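Local coordinates for glycosyl hydrolase family 62 protein (Coprinopsis cinerea, PDB 5B6T) that probably hydrolyses alpha-L-arabinofuranosyl side chains of arabinoxylan, as a fungal alpha-L-arabinofuranosidase of glycoside hydrolase family 62, at residues A237-Q241 with E242-F246. Numbering follows the deposited sequence.
Sequences ALADQ and ESNPF
The methyl group of A239 lies on one face of the N244 side-chain amide, with CB 3.8 Å from ND2. At the ND2 edge, water 1 accepts from ND2 at 3.3 Å; it also donates to L238 O and accepts from D240 N. W7 meets the F246 ring edge-to-face, and F5 meets it with planes at about 55°. With CG anti to the backbone N (chi1 -176°), the N244 amide reaches back along the chain to A239. ND2 also bonds to S3 O. With an alanine here, S3 O and water 1 would probably lose this donor, and the A239 methyl would lose the amide beside it. The P245 ring turns a face to Q241 O, 3.5 Å from its CB. In the type I turn from Q241 to N244, Q241 N bonds to N244 O at 3.2 Å and N244 N to Q241 O at 2.9 Å. Across from N244, D240 adds a residue beside Q241: a classic beta bulge. Water 2 links Q241 OE1 (2.7 Å) to E242 N, and R192 also binds OE1. D240 salt-bridges R224. The loop joins strands 236-237 and 252-254. It packs against strand 221-228, where P245 touches W222, and F246 reaches L211 on strand 207-215.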
ATOM      1  N   ALA A 237      -5.420   7.945  17.879  1.00  9.63           N
ATOM      2  CA  ALA A 237      -4.191   8.519  17.319  1.00  9.34           C
ATOM      3  C   ALA A 237      -2.962   7.889  17.947  1.00  9.23           C
ATOM      4  O   ALA A 237      -2.937   7.631  19.162  1.00  8.86           O
ATOM      5  CB  ALA A 237      -4.157  10.050  17.509  1.00  9.33           C
ATOM      6  N   LEU A 238      -1.951   7.606  17.125  1.00  9.08           N
ATOM      7  CA  LEU A 238      -0.660   7.171  17.594  1.00  9.32           C
ATOM      8  C   LEU A 238       0.254   8.340  17.272  1.00  9.35           C
ATOM      9  O   LEU A 238       0.380   9.278  18.105  1.00 10.69           O
ATOM     10  CB  LEU A 238      -0.245   5.845  16.943  1.00  9.46           C
ATOM     11  CG  LEU A 238       1.081   5.253  17.436  1.00  9.67           C
ATOM     12  CD1 LEU A 238       0.940   4.790  18.887  1.00  9.93           C
ATOM     13  CD2 LEU A 238       1.538   4.125  16.541  1.00  9.78           C
ATOM     14  N   ALA A 239       0.829   8.364  16.069  1.00  8.94           N
ATOM     15  CA  ALA A 239       1.594   9.508  15.582  1.00  8.90           C
ATOM     16  C   ALA A 239       0.857  10.045  14.365  1.00  8.49           C
ATOM     17  O   ALA A 239       0.966   9.532  13.247  1.00  7.98           O
ATOM     18  CB  ALA A 239       3.014   9.100  15.245  1.00  9.25           C
ATOM     19  N   ASP A 240       0.027  11.057  14.581  1.00  8.89           N
ATOM     20  CA  ASP A 240      -0.952  11.490  13.542  1.00  9.22           C
ATOM     21  C   ASP A 240      -0.953  12.999  13.302  1.00  9.02           C
ATOM     22  O   ASP A 240      -1.894  13.539  12.720  1.00  8.75           O
ATOM     23  CB  ASP A 240      -2.358  10.985  13.881  1.00  9.48           C
ATOM     24  CG  ASP A 240      -3.075  11.879  14.868  1.00  9.89           C
ATOM     25  OD1 ASP A 240      -2.386  12.359  15.803  1.00  9.40           O
ATOM     26  OD2 ASP A 240      -4.298  12.094  14.697  1.00 10.67           O
ATOM     27  N   GLN A 241       0.125  13.679  13.710  1.00  9.35           N
ATOM     28  CA  GLN A 241       0.207  15.122  13.540  1.00 10.12           C
ATOM     29  C   GLN A 241       1.470  15.507  12.799  1.00  9.94           C
ATOM     30  O   GLN A 241       2.458  14.769  12.791  1.00  9.51           O
ATOM     31  CB  GLN A 241       0.127  15.811  14.909  1.00 11.00           C
ATOM     32  CG  GLN A 241      -1.151  15.503  15.689  1.00 12.31           C
ATOM     33  CD  GLN A 241      -2.415  16.005  15.003  1.00 13.86           C
ATOM     34  OE1 GLN A 241      -2.390  17.000  14.249  1.00 15.25           O
ATOM     35  NE2 GLN A 241      -3.523  15.295  15.209  1.00 14.83           N
ATOM     36  N   GLU A 242       1.445  16.656  12.148  1.00 10.24           N
ATOM     37  CA  GLU A 242       2.641  17.113  11.434  1.00 11.18           C
ATOM     38  C   GLU A 242       3.884  17.162  12.339  1.00 11.22           C
ATOM     39  O   GLU A 242       4.990  16.806  11.909  1.00 12.06           O
ATOM     40  CB  GLU A 242       2.411  18.436  10.719  1.00 11.27           C
ATOM     41  CG  GLU A 242       1.421  18.286   9.578  1.00 12.13           C
ATOM     42  CD  GLU A 242       1.274  19.505   8.704  1.00 13.07           C
ATOM     43  OE1 GLU A 242       1.967  20.528   8.938  1.00 13.88           O
ATOM     44  OE2 GLU A 242       0.495  19.402   7.726  1.00 12.71           O
ATOM     45  N   SER A 243       3.681  17.542  13.600  1.00 11.59           N
ATOM     46  CA  SER A 243       4.775  17.586  14.602  1.00 12.68           C
ATOM     47  C   SER A 243       5.096  16.246  15.296  1.00 12.42           C
ATOM     48  O   SER A 243       6.072  16.131  16.070  1.00 12.65           O
ATOM     49  CB  SER A 243       4.445  18.648  15.654  1.00 13.37           C
ATOM     50  OG  SER A 243       3.258  18.305  16.313  1.00 15.37           O
ATOM     51  N   ASN A 244       4.253  15.247  15.054  1.00 10.92           N
ATOM     52  CA  ASN A 244       4.488  13.894  15.523  1.00 10.48           C
ATOM     53  C   ASN A 244       3.913  12.907  14.495  1.00  9.66           C
ATOM     54  O   ASN A 244       2.858  12.319  14.702  1.00  8.10           O
ATOM     55  CB  ASN A 244       3.947  13.638  16.920  1.00 10.81           C
ATOM     56  CG  ASN A 244       4.300  12.259  17.401  1.00 11.08           C
ATOM     57  OD1 ASN A 244       5.429  11.790  17.180  1.00 12.85           O
ATOM     58  ND2 ASN A 244       3.348  11.581  18.041  1.00 11.19           N
ATOM     59  N   PRO A 245       4.609  12.758  13.364  1.00  9.32           N
ATOM     60  CA  PRO A 245       4.026  12.031  12.229  1.00  8.99           C
ATOM     61  C   PRO A 245       4.428  10.560  12.244  1.00  8.75           C
ATOM     62  O   PRO A 245       5.413  10.198  12.877  1.00  9.09           O
ATOM     63  CB  PRO A 245       4.648  12.740  11.038  1.00  9.26           C
ATOM     64  CG  PRO A 245       6.016  13.132  11.515  1.00  9.56           C
ATOM     65  CD  PRO A 245       5.813  13.515  12.958  1.00  9.58           C
ATOM     66  N   PHE A 246       3.729   9.702  11.498  1.00  8.30           N
ATOM     67  CA  PHE A 246       4.268   8.368  11.347  1.00  8.01           C
ATOM     68  C   PHE A 246       5.531   8.479  10.489  1.00  7.92           C
ATOM     69  O   PHE A 246       6.591   7.987  10.868  1.00  7.71           O
ATOM     70  CB  PHE A 246       3.252   7.401  10.730  1.00  8.13           C
ATOM     71  CG  PHE A 246       3.796   6.029  10.585  1.00  8.15           C
ATOM     72  CD1 PHE A 246       3.929   5.197  11.698  1.00  8.61           C
ATOM     73  CD2 PHE A 246       4.218   5.572   9.337  1.00  8.25           C
ATOM     74  CE1 PHE A 246       4.465   3.913  11.568  1.00  8.56           C
ATOM     75  CE2 PHE A 246       4.770   4.308   9.191  1.00  8.30           C
ATOM     76  CZ  PHE A 246       4.888   3.470  10.313  1.00  8.36           C
TER
HETATM   77  O   HOH W   1       0.190  12.086  17.447  1.00 16.22           O
HETATM   78  O   HOH W   2      -0.975  18.088  12.238  1.00 11.54           O